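Local coordinates for uncharacterized ATP-binding protein MJECL15 (Methanocaldococcus jannaschii, PDB 3H92) that is of unknown function but probably binds ATP, with a C-terminal domain of helices and a small sheet, probably of the helix-turn-helix class, at residues E13-H16 and L17-L20; N32-E35 and V36-A39; I54-K57 and I58-L62; V84-A87 and I88-M91. All coordinates share one frame; numbering follows the deposited sequence.

Contact 1: E13-H16 and L17-L20; sequences ERNH and LEEL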
loop_
_atom_site.group_PDB
_atom_site.type_symbol
_atom_site.label_atom_id
_atom_site.label_comp_id
_atom_site.label_asym_id
_atom_site.label_seq_id
_atom_site.Cartn_x
_atom_site.Cartn_y
_atom_site.Cartn_z
ATOM N N GLU A 13 -0.591 8.028 9.648
ATOM C CA GLU A 13 -0.520 7.015 8.585
ATOM C C GLU A 13 -1.209 7.444 7.307
ATOM O O GLU A 13 -0.878 6.976 6.231
ATOM C CB GLU A 13 -1.139 5.690 9.009
ATOM C CG GLU A 13 -0.458 4.520 8.312
ATOM C CD GLU A 13 0.890 4.136 8.954
ATOM O OE1 GLU A 13 1.030 4.392 10.170
ATOM O OE2 GLU A 13 1.793 3.568 8.264
ATOM N N ARG A 14 -2.199 8.302 7.442
ATOM C CA ARG A 14 -2.762 8.977 6.307
ATOM C C ARG A 14 -1.735 9.932 5.675
ATOM O O ARG A 14 -1.594 9.977 4.461
ATOM C CB ARG A 14 -3.945 9.767 6.777
ATOM C CG ARG A 14 -4.909 10.058 5.748
ATOM C CD ARG A 14 -6.126 9.228 5.909
ATOM N NE ARG A 14 -7.310 10.078 5.904
ATOM C CZ ARG A 14 -7.623 10.951 4.939
ATOM N NH1 ARG A 14 -8.752 11.660 5.034
ATOM N NH2 ARG A 14 -6.823 11.151 3.875
ATOM N N ASN A 15 -1.010 10.689 6.501
ATOM C CA ASN A 15 0.090 11.514 5.997
ATOM C C ASN A 15 1.247 10.664 5.508
ATOM O O ASN A 15 1.953 11.065 4.591
ATOM C CB ASN A 15 0.582 12.554 7.019
ATOM C CG ASN A 15 0.279 13.988 6.583
ATOM O OD1 ASN A 15 0.777 14.482 5.541
ATOM N ND2 ASN A 15 -0.549 14.673 7.378
ATOM N N HIS A 16 1.442 9.495 6.112
ATOM C CA HIS A 16 2.406 8.539 5.565
ATOM C C HIS A 16 2.039 8.105 4.136
ATOM O O HIS A 16 2.852 8.186 3.252
ATOM C CB HIS A 16 2.541 7.318 6.456
ATOM C CG HIS A 16 3.517 6.298 5.940
ATOM N ND1 HIS A 16 3.341 4.939 6.114
ATOM C CD2 HIS A 16 4.684 6.438 5.254
ATOM C CE1 HIS A 16 4.346 4.287 5.549
ATOM N NE2 HIS A 16 5.174 5.170 5.020
ATOM N N LEU A 17 0.803 7.672 3.945
ATOM C CA LEU A 17 0.332 7.226 2.661
ATOM C C LEU A 17 0.311 8.419 1.710
ATOM O O LEU A 17 0.822 8.319 0.613
ATOM C CB LEU A 17 -1.072 6.612 2.792
ATOM C CG LEU A 17 -1.493 5.406 1.930
ATOM C CD1 LEU A 17 -2.996 5.490 1.683
ATOM C CD2 LEU A 17 -0.694 5.228 0.596
ATOM N N GLU A 18 -0.255 9.545 2.132
ATOM C CA GLU A 18 -0.141 10.810 1.373
ATOM C C GLU A 18 1.283 11.144 0.897
ATOM O O GLU A 18 1.508 11.434 -0.275
ATOM C CB GLU A 18 -0.630 12.008 2.204
ATOM C CG GLU A 18 -2.148 12.092 2.381
ATOM C CD GLU A 18 -2.594 13.232 3.316
ATOM O OE1 GLU A 18 -3.445 12.971 4.226
ATOM O OE2 GLU A 18 -2.084 14.384 3.121
ATOM N N GLU A 19 2.234 11.103 1.816
ATOM C CA GLU A 19 3.598 11.440 1.472
ATOM C C GLU A 19 4.180 10.462 0.469
ATOM O O GLU A 19 4.825 10.865 -0.517
ATOM C CB GLU A 19 4.515 11.531 2.706
ATOM C CG GLU A 19 5.858 12.233 2.316
ATOM C CD GLU A 19 6.824 12.539 3.458
ATOM O OE1 GLU A 19 7.922 13.069 3.122
ATOM O OE2 GLU A 19 6.505 12.263 4.651
ATOM N N LEU A 20 3.946 9.180 0.716
ATOM C CA LEU A 20 4.421 8.115 -0.151
ATOM C C LEU A 20 3.816 8.304 -1.534
ATOM O O LEU A 20 4.501 8.189 -2.545
ATOM C CB LEU A 20 3.973 6.741 0.384
ATOM C CG LEU A 20 4.829 5.492 0.101
ATOM C CD1 LEU A 20 3.966 4.312 -0.271
ATOM C CD2 LEU A 20 5.888 5.763 -0.957
HETATM O O HOH W 1 3.998 12.187 6.494
#
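Arg14 and Glu18 form an i to i+4 pair on helix 8-27, the first helix of a domain probably of the helix-turn-helix class, and the measurements make theirs a loose ion pair. Glu18 OE1 stands 3.9 Å from Arg14 NH2, well out of the guanidinium plane, and the two flat groups are 59° apart, so charge attraction acts without any N-H pointing at the oxygen. OE1 lies closer to the aliphatic part of the arginine, at 3.6 Å from Arg14 CG. The glutamate gets there because its CG lies anti to the carbonyl carbon (chi1 -73°) and the rest of the chain is extended. Beneath this pair runs the main-chain ladder, with Glu18 N donating to Arg14 O at 2.7 Å and Leu20 N to His16 O at 2.9 Å. On another side of the helix a water joins the turns, donating to Glu19 OE2 at 3.1 Å and, weakly, to Asn15 O. Three residues apart on the helix, His16 ND1 gives a hydrogen bond to Glu13 OE2 at 3.0 Å, reaching it from above the carboxylate plane. Farther out, Leu20 packs on Phe61 and Leu62 of helix 56-64, whereas Arg14 and Glu18 touch Met91 of helix 82-91. Arg90 is modelled implausibly close to Arg14, a doubtful approach. Glu11 brings a second carboxylate near Glu18, whose crowding the long, out-of-plane bridge would probably offset only in part.

Contact 2: N32-E35 and V36-A39; sequences NYDE and VLEA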
loop_
_atom_site.group_PDB
_atom_site.type_symbol
_atom_site.label_atom_id
_atom_site.label_comp_id
_atom_site.label_asym_id
_atom_site.label_seq_id
_atom_site.Cartn_x
_atom_site.Cartn_y
_atom_site.Cartn_z
ATOM N N ASN A 32 5.080 3.532 -11.264
ATOM C CA ASN A 32 3.930 4.234 -11.782
ATOM C C ASN A 32 2.952 4.407 -10.653
ATOM O O ASN A 32 2.462 3.449 -10.068
ATOM C CB ASN A 32 3.206 3.549 -12.985
ATOM C CG ASN A 32 1.896 4.336 -13.428
ATOM O OD1 ASN A 32 1.948 5.544 -13.720
ATOM N ND2 ASN A 32 0.738 3.644 -13.466
ATOM N N TYR A 33 2.707 5.667 -10.378
ATOM C CA TYR A 33 1.632 6.097 -9.539
ATOM C C TYR A 33 0.275 5.410 -9.759
ATOM O O TYR A 33 -0.393 4.952 -8.825
ATOM C CB TYR A 33 1.463 7.584 -9.762
ATOM C CG TYR A 33 0.368 8.171 -8.934
ATOM C CD1 TYR A 33 -0.945 8.157 -9.381
ATOM C CD2 TYR A 33 0.641 8.734 -7.695
ATOM C CE1 TYR A 33 -1.965 8.716 -8.604
ATOM C CE2 TYR A 33 -0.351 9.293 -6.928
ATOM C CZ TYR A 33 -1.655 9.280 -7.383
ATOM O OH TYR A 33 -2.654 9.837 -6.616
ATOM N N ASP A 34 -0.160 5.383 -10.995
ATOM C CA ASP A 34 -1.491 4.878 -11.298
ATOM C C ASP A 34 -1.625 3.345 -11.012
ATOM O O ASP A 34 -2.713 2.877 -10.672
ATOM C CB ASP A 34 -1.898 5.299 -12.752
ATOM C CG ASP A 34 -2.743 6.638 -12.801
ATOM O OD1 ASP A 34 -3.208 7.109 -11.706
ATOM O OD2 ASP A 34 -2.982 7.161 -13.947
ATOM N N GLU A 35 -0.507 2.621 -11.116
ATOM C CA GLU A 35 -0.386 1.188 -10.791
ATOM C C GLU A 35 -0.270 0.960 -9.304
ATOM O O GLU A 35 -0.737 -0.055 -8.805
ATOM C CB GLU A 35 0.902 0.611 -11.349
ATOM C CG GLU A 35 0.949 0.302 -12.813
ATOM C CD GLU A 35 2.339 -0.274 -13.194
ATOM O OE1 GLU A 35 3.360 0.501 -13.157
ATOM O OE2 GLU A 35 2.410 -1.501 -13.525
ATOM N N VAL A 36 0.424 1.868 -8.617
ATOM C CA VAL A 36 0.378 1.897 -7.166
ATOM C C VAL A 36 -1.048 2.110 -6.691
ATOM O O VAL A 36 -1.480 1.340 -5.843
ATOM C CB VAL A 36 1.369 2.923 -6.553
ATOM C CG1 VAL A 36 1.132 3.102 -5.053
ATOM C CG2 VAL A 36 2.791 2.465 -6.826
ATOM N N LEU A 37 -1.799 3.067 -7.261
ATOM C CA LEU A 37 -3.216 3.273 -6.836
ATOM C C LEU A 37 -3.997 2.025 -7.033
ATOM O O LEU A 37 -4.773 1.639 -6.158
ATOM C CB LEU A 37 -3.999 4.368 -7.574
ATOM C CG LEU A 37 -3.939 5.853 -7.220
ATOM C CD1 LEU A 37 -4.995 6.644 -8.070
ATOM C CD2 LEU A 37 -4.059 6.141 -5.702
ATOM N N GLU A 38 -3.851 1.426 -8.212
ATOM C CA GLU A 38 -4.678 0.269 -8.554
ATOM C C GLU A 38 -4.346 -0.895 -7.626
ATOM O O GLU A 38 -5.262 -1.519 -7.082
ATOM C CB GLU A 38 -4.605 -0.111 -10.036
ATOM C CG GLU A 38 -5.528 0.764 -10.945
ATOM C CD GLU A 38 -6.937 1.083 -10.304
ATOM O OE1 GLU A 38 -7.699 0.118 -10.025
ATOM O OE2 GLU A 38 -7.258 2.295 -10.042
ATOM N N ALA A 39 -3.058 -1.095 -7.353
ATOM C CA ALA A 39 -2.629 -2.040 -6.316
ATOM C C ALA A 39 -3.355 -1.799 -4.995
ATOM O O ALA A 39 -4.039 -2.661 -4.522
ATOM C CB ALA A 39 -1.141 -1.985 -6.122
#
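Tyr33 O takes the amide of Leu37 at 2.8 Å, the shortest of four i to i+4 bonds that link 32-35 with 36-39, and nearly straight with an N-H...O angle of 161°. Glu35 O receives Ala39 N at 2.9 Å, and Asp34 O receives Glu38 N at 3.1 Å. Asn32 occupies the N-cap position of helix 33-45; its carbonyl oxygen accepts Val36 N at 3.0 Å, in the carbonyl plane, besides a weak bond from Glu35 N. Beyond the backbone, the carboxylate of Glu38 is paired with Lys41 in a salt bridge farther along the helix. The side-chain packing across the turn rests on Tyr33 and Leu37, which also touch Glu25 of helix 8-27 and Leu92 respectively. Ring atom CE1 of Tyr33 is 3.7 Å from Leu37 CD1 and equally near Leu37 CG, while the other methyl, CD2, lies 4.1 Å from the phenolic OH. With CG of Tyr33 opposite its own backbone N (chi1 180°), the ring comes alongside this leucine; Asp34 OD1 lies in plane at the ring's edge and 4.1 Å from Leu37 CD1. Elsewhere the turn meets two other helices: Val36 sits on Leu21 and Val24 of helix 8-27, and Glu35 and Ala39 lie against Ile58 of helix 56-64, which places the start of helix 33-45 between those neighbours.

Contact 3: I54-K57 and I58-L62; sequences IKRK and IRIFL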
loop_
_atom_site.group_PDB
_atom_site.type_symbol
_atom_site.label_atom_id
_atom_site.label_comp_id
_atom_site.label_asym_id
_atom_site.label_seq_id
_atom_site.Cartn_x
_atom_site.Cartn_y
_atom_site.Cartn_z
ATOM N N ILE A 54 -0.569 -8.597 -7.273
ATOM C CA ILE A 54 0.114 -7.329 -7.494
ATOM C C ILE A 54 1.463 -7.546 -8.124
ATOM O O ILE A 54 2.184 -8.491 -7.776
ATOM C CB ILE A 54 0.277 -6.559 -6.148
ATOM C CG1 ILE A 54 -1.076 -5.965 -5.734
ATOM C CG2 ILE A 54 1.317 -5.442 -6.235
ATOM C CD1 ILE A 54 -1.256 -5.912 -4.228
ATOM N N LYS A 55 1.813 -6.649 -9.034
ATOM C CA LYS A 55 3.095 -6.692 -9.663
ATOM C C LYS A 55 4.243 -6.646 -8.649
ATOM O O LYS A 55 4.199 -5.939 -7.613
ATOM C CB LYS A 55 3.206 -5.582 -10.711
ATOM C CG LYS A 55 2.512 -5.924 -12.074
ATOM C CD LYS A 55 3.287 -5.395 -13.341
ATOM C CE LYS A 55 3.382 -6.483 -14.525
ATOM N NZ LYS A 55 4.263 -6.104 -15.728
ATOM N N ARG A 56 5.246 -7.466 -8.923
ATOM C CA ARG A 56 6.384 -7.641 -8.029
ATOM C C ARG A 56 7.038 -6.323 -7.669
ATOM O O ARG A 56 7.226 -6.017 -6.504
ATOM C CB ARG A 56 7.400 -8.563 -8.702
ATOM C CG ARG A 56 8.769 -8.642 -8.067
ATOM C CD ARG A 56 9.890 -8.826 -9.173
ATOM N NE ARG A 56 9.755 -7.882 -10.302
ATOM C CZ ARG A 56 10.573 -7.809 -11.357
ATOM N NH1 ARG A 56 11.628 -8.615 -11.466
ATOM N NH2 ARG A 56 10.334 -6.916 -12.325
ATOM N N LYS A 57 7.390 -5.533 -8.670
ATOM C CA LYS A 57 8.093 -4.310 -8.404
ATOM C C LYS A 57 7.286 -3.497 -7.384
ATOM O O LYS A 57 7.841 -2.882 -6.476
ATOM C CB LYS A 57 8.259 -3.514 -9.692
ATOM C CG LYS A 57 9.590 -3.677 -10.429
ATOM C CD LYS A 57 9.794 -2.563 -11.560
ATOM C CE LYS A 57 10.627 -3.104 -12.802
ATOM N NZ LYS A 57 10.685 -2.207 -14.031
ATOM N N ILE A 58 5.966 -3.505 -7.532
ATOM C CA ILE A 58 5.099 -2.670 -6.724
ATOM C C ILE A 58 5.016 -3.258 -5.355
ATOM O O ILE A 58 5.147 -2.527 -4.378
ATOM C CB ILE A 58 3.722 -2.515 -7.358
ATOM C CG1 ILE A 58 3.891 -1.769 -8.680
ATOM C CG2 ILE A 58 2.788 -1.727 -6.504
ATOM C CD1 ILE A 58 2.603 -1.124 -9.142
ATOM N N ARG A 59 4.833 -4.567 -5.258
ATOM C CA ARG A 59 4.790 -5.183 -3.931
ATOM C C ARG A 59 6.067 -4.936 -3.175
ATOM O O ARG A 59 6.036 -4.603 -2.011
ATOM C CB ARG A 59 4.480 -6.700 -3.944
ATOM C CG ARG A 59 5.696 -7.599 -4.050
ATOM C CD ARG A 59 5.422 -8.990 -3.672
ATOM N NE ARG A 59 5.946 -9.928 -4.655
ATOM C CZ ARG A 59 5.244 -10.461 -5.673
ATOM N NH1 ARG A 59 5.857 -11.340 -6.450
ATOM N NH2 ARG A 59 3.951 -10.143 -5.952
ATOM N N ILE A 60 7.187 -5.119 -3.841
ATOM C CA ILE A 60 8.446 -4.931 -3.217
ATOM C C ILE A 60 8.549 -3.528 -2.627
ATOM O O ILE A 60 8.964 -3.334 -1.489
ATOM C CB ILE A 60 9.540 -5.148 -4.245
ATOM C CG1 ILE A 60 9.765 -6.629 -4.460
ATOM C CG2 ILE A 60 10.841 -4.560 -3.780
ATOM C CD1 ILE A 60 10.914 -6.908 -5.422
ATOM N N PHE A 61 8.112 -2.549 -3.399
ATOM C CA PHE A 61 8.148 -1.158 -2.991
ATOM C C PHE A 61 7.260 -0.849 -1.796
ATOM O O PHE A 61 7.642 -0.212 -0.824
ATOM C CB PHE A 61 7.740 -0.307 -4.199
ATOM C CG PHE A 61 7.622 1.142 -3.895
ATOM C CD1 PHE A 61 8.756 1.923 -3.781
ATOM C CD2 PHE A 61 6.369 1.720 -3.654
ATOM C CE1 PHE A 61 8.665 3.282 -3.462
ATOM C CE2 PHE A 61 6.266 3.048 -3.313
ATOM C CZ PHE A 61 7.412 3.834 -3.215
ATOM N N LEU A 62 6.032 -1.309 -1.874
ATOM C CA LEU A 62 5.062 -1.095 -0.810
ATOM C C LEU A 62 5.389 -1.799 0.469
ATOM O O LEU A 62 4.979 -1.382 1.524
ATOM C CB LEU A 62 3.697 -1.551 -1.309
ATOM C CG LEU A 62 3.142 -0.695 -2.446
ATOM C CD1 LEU A 62 1.776 -1.256 -2.855
ATOM C CD2 LEU A 62 3.031 0.775 -1.999
#
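Lys55 and Arg59 are joined through the backbone at the start of helix 56-64, the first of three kinds of interaction here. Lys55, at the N-cap position, offers its carbonyl oxygen to Arg59 N at 2.8 Å and, weakly, to Ile58 N. The next bond, from Ile60 N to Arg56 O at 2.8 Å, is almost straight, with an N-H...O angle of 174°. A second kind is a van der Waals contact of a guanidinium face with the main chain. CG of Arg59 occupies the crowded position between its backbone N and carbonyl carbon (chi1 89°), which folds the guanidinium back over the preceding turn; Arg56 CA lies 3.8 Å above the guanidinium plane, over its centre. Arg59 NH2 also comes within 3.0 Å of Ile54 O, but the angle is too poor for a hydrogen bond. Apolar contacts make the third kind. Ile54 and Ile58 cross at about a right angle, with Ile54 CG2 at 4.0 Å from Ile58 CB, while Arg56 and Ile60 run side by side, Arg56 CG being 3.8 Å from Ile60 CD1. Ile54 continues onto Ala39 and Phe43 of helix 33-45, and Phe61 onto Leu20 and Val24 of helix 8-27. Ile54 and Ile58 thus line the buried side, while Lys55, Arg56, Lys57 and Arg59 probably give this helix start a net positive character, tempered near Lys55 by Glu35.

Contact 4: V84-A87 and I88-M91; sequences VWNA and IKRM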
loop_
_atom_site.group_PDB
_atom_site.type_symbol
_atom_site.label_atom_id
_atom_site.label_comp_id
_atom_site.label_asym_id
_atom_site.label_seq_id
_atom_site.Cartn_x
_atom_site.Cartn_y
_atom_site.Cartn_z
ATOM N N VAL A 84 -3.073 1.616 8.563
ATOM C CA VAL A 84 -2.754 1.706 7.143
ATOM C C VAL A 84 -4.007 1.316 6.381
ATOM O O VAL A 84 -4.466 1.999 5.428
ATOM C CB VAL A 84 -1.572 0.764 6.737
ATOM C CG1 VAL A 84 -1.440 0.703 5.236
ATOM C CG2 VAL A 84 -0.247 1.248 7.309
ATOM N N TRP A 85 -4.610 0.223 6.791
ATOM C CA TRP A 85 -5.814 -0.195 6.076
ATOM C C TRP A 85 -6.895 0.861 6.082
ATOM O O TRP A 85 -7.568 1.121 5.087
ATOM C CB TRP A 85 -6.386 -1.445 6.681
ATOM C CG TRP A 85 -7.443 -2.063 5.866
ATOM C CD1 TRP A 85 -7.452 -2.265 4.528
ATOM C CD2 TRP A 85 -8.588 -2.653 6.373
ATOM N NE1 TRP A 85 -8.597 -2.946 4.162
ATOM C CE2 TRP A 85 -9.295 -3.202 5.302
ATOM C CE3 TRP A 85 -9.088 -2.795 7.662
ATOM C CZ2 TRP A 85 -10.486 -3.851 5.468
ATOM C CZ3 TRP A 85 -10.263 -3.463 7.840
ATOM C CH2 TRP A 85 -10.962 -3.980 6.754
ATOM N N ASN A 86 -7.056 1.517 7.193
ATOM C CA ASN A 86 -8.068 2.528 7.212
ATOM C C ASN A 86 -7.707 3.761 6.418
ATOM O O ASN A 86 -8.603 4.434 5.958
ATOM C CB ASN A 86 -8.411 2.880 8.623
ATOM C CG ASN A 86 -9.123 1.735 9.352
ATOM O OD1 ASN A 86 -8.666 1.296 10.419
ATOM N ND2 ASN A 86 -10.247 1.239 8.781
ATOM N N ALA A 87 -6.414 4.069 6.267
ATOM C CA ALA A 87 -5.966 5.209 5.467
ATOM C C ALA A 87 -6.227 4.916 3.989
ATOM O O ALA A 87 -6.690 5.761 3.287
ATOM C CB ALA A 87 -4.528 5.483 5.703
ATOM N N ILE A 88 -5.994 3.690 3.543
ATOM C CA ILE A 88 -6.392 3.228 2.200
ATOM C C ILE A 88 -7.882 3.390 1.907
ATOM O O ILE A 88 -8.336 3.940 0.883
ATOM C CB ILE A 88 -6.033 1.757 2.027
ATOM C CG1 ILE A 88 -4.508 1.567 1.948
ATOM C CG2 ILE A 88 -6.683 1.151 0.737
ATOM C CD1 ILE A 88 -4.052 0.086 2.232
ATOM N N LYS A 89 -8.682 2.881 2.793
ATOM C CA LYS A 89 -10.089 2.952 2.581
ATOM C C LYS A 89 -10.508 4.383 2.439
ATOM O O LYS A 89 -11.249 4.740 1.527
ATOM C CB LYS A 89 -10.799 2.249 3.732
ATOM C CG LYS A 89 -10.535 0.727 3.673
ATOM C CD LYS A 89 -11.568 -0.084 4.494
ATOM C CE LYS A 89 -11.271 -0.019 5.993
ATOM N NZ LYS A 89 -12.316 -0.757 6.799
ATOM N N ARG A 90 -10.014 5.219 3.328
ATOM C CA ARG A 90 -10.374 6.610 3.326
ATOM C C ARG A 90 -9.809 7.406 2.151
ATOM O O ARG A 90 -10.464 8.370 1.699
ATOM C CB ARG A 90 -9.853 7.230 4.605
ATOM C CG ARG A 90 -10.308 8.641 4.927
ATOM C CD ARG A 90 -10.110 8.935 6.449
ATOM N NE ARG A 90 -9.124 8.002 7.048
ATOM C CZ ARG A 90 -9.364 7.018 7.954
ATOM N NH1 ARG A 90 -10.596 6.786 8.501
ATOM N NH2 ARG A 90 -8.319 6.265 8.332
HETATM N N MSE A 91 -8.608 7.053 1.673
HETATM C CA MSE A 91 -7.972 7.865 0.635
HETATM C C MSE A 91 -8.160 7.383 -0.811
HETATM O O MSE A 91 -8.086 8.170 -1.765
HETATM C CB MSE A 91 -6.518 7.945 0.927
HETATM C CG MSE A 91 -6.289 8.909 2.052
HETATM SE SE MSE A 91 -4.411 8.860 2.420
HETATM C CE MSE A 91 -3.810 9.848 0.811
#
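Ile88 meets Val84 first, its amide donating to Val84 O at 3.0 Å. Beside the backbone bond the two side chains also touch through their ends, Ile88 CD1 being 4.0 Å from Val84 CG1. Lys89 comes next and lies across the indole of Trp85. Its NZ is 3.6 Å from the centroid of the six-membered ring, 17° off the ring normal, which qualifies as a cation-pi contact; its CE, 3.7 Å from the same centroid and 7° off the normal, adds a CH-pi contact over that face. The bend at chi3 (-78°) is what lays CE and NZ over the ring, and Asn86 runs beside the lysine, pointing the same way. The indole is fixed from elsewhere: Trp85 NE1 donates to Phe43 O of helix 33-45, and Tyr47 stacks edge-to-face with the ring. Helix 82-91 closes the modelled domain, following the antiparallel sheet of what is probably a helix-turn-helix-class domain, and Val84 and Trp85 pack back on Pro79 of strand 76-79. Arg90 then sends its amide to Asn86 O at 3.1 Å and curls its guanidinium over the same carbonyl, so that Asn86 O sits 3.0 Å above the guanidinium plane, toward the rim. Met91, a selenomethionine, donates its N to Ala87 O at 2.8 Å, with CB and CG resting near that oxygen.

From the N terminus the four contacts come in series, each lying along a single helix or its start, so none nests in or crosses another and none closes a long loop. Contact 1 lies on helix 8-27, the longest helix of the chain. Contact 2, at the start of helix 33-45, does not touch contact 1, the centres of contacts 1 and 2 being about 15 Å apart, but it meets contact 3 through Ile58 packed on Glu35 and Ala39. Contact 3 reaches contact 1 where Phe61 and Leu62 meet Leu20. Past the sheet, contact 4 returns to helix 8-27 through Val84 on Glu13 and Met91 on Arg14 and Glu18, joining the last helix to the first.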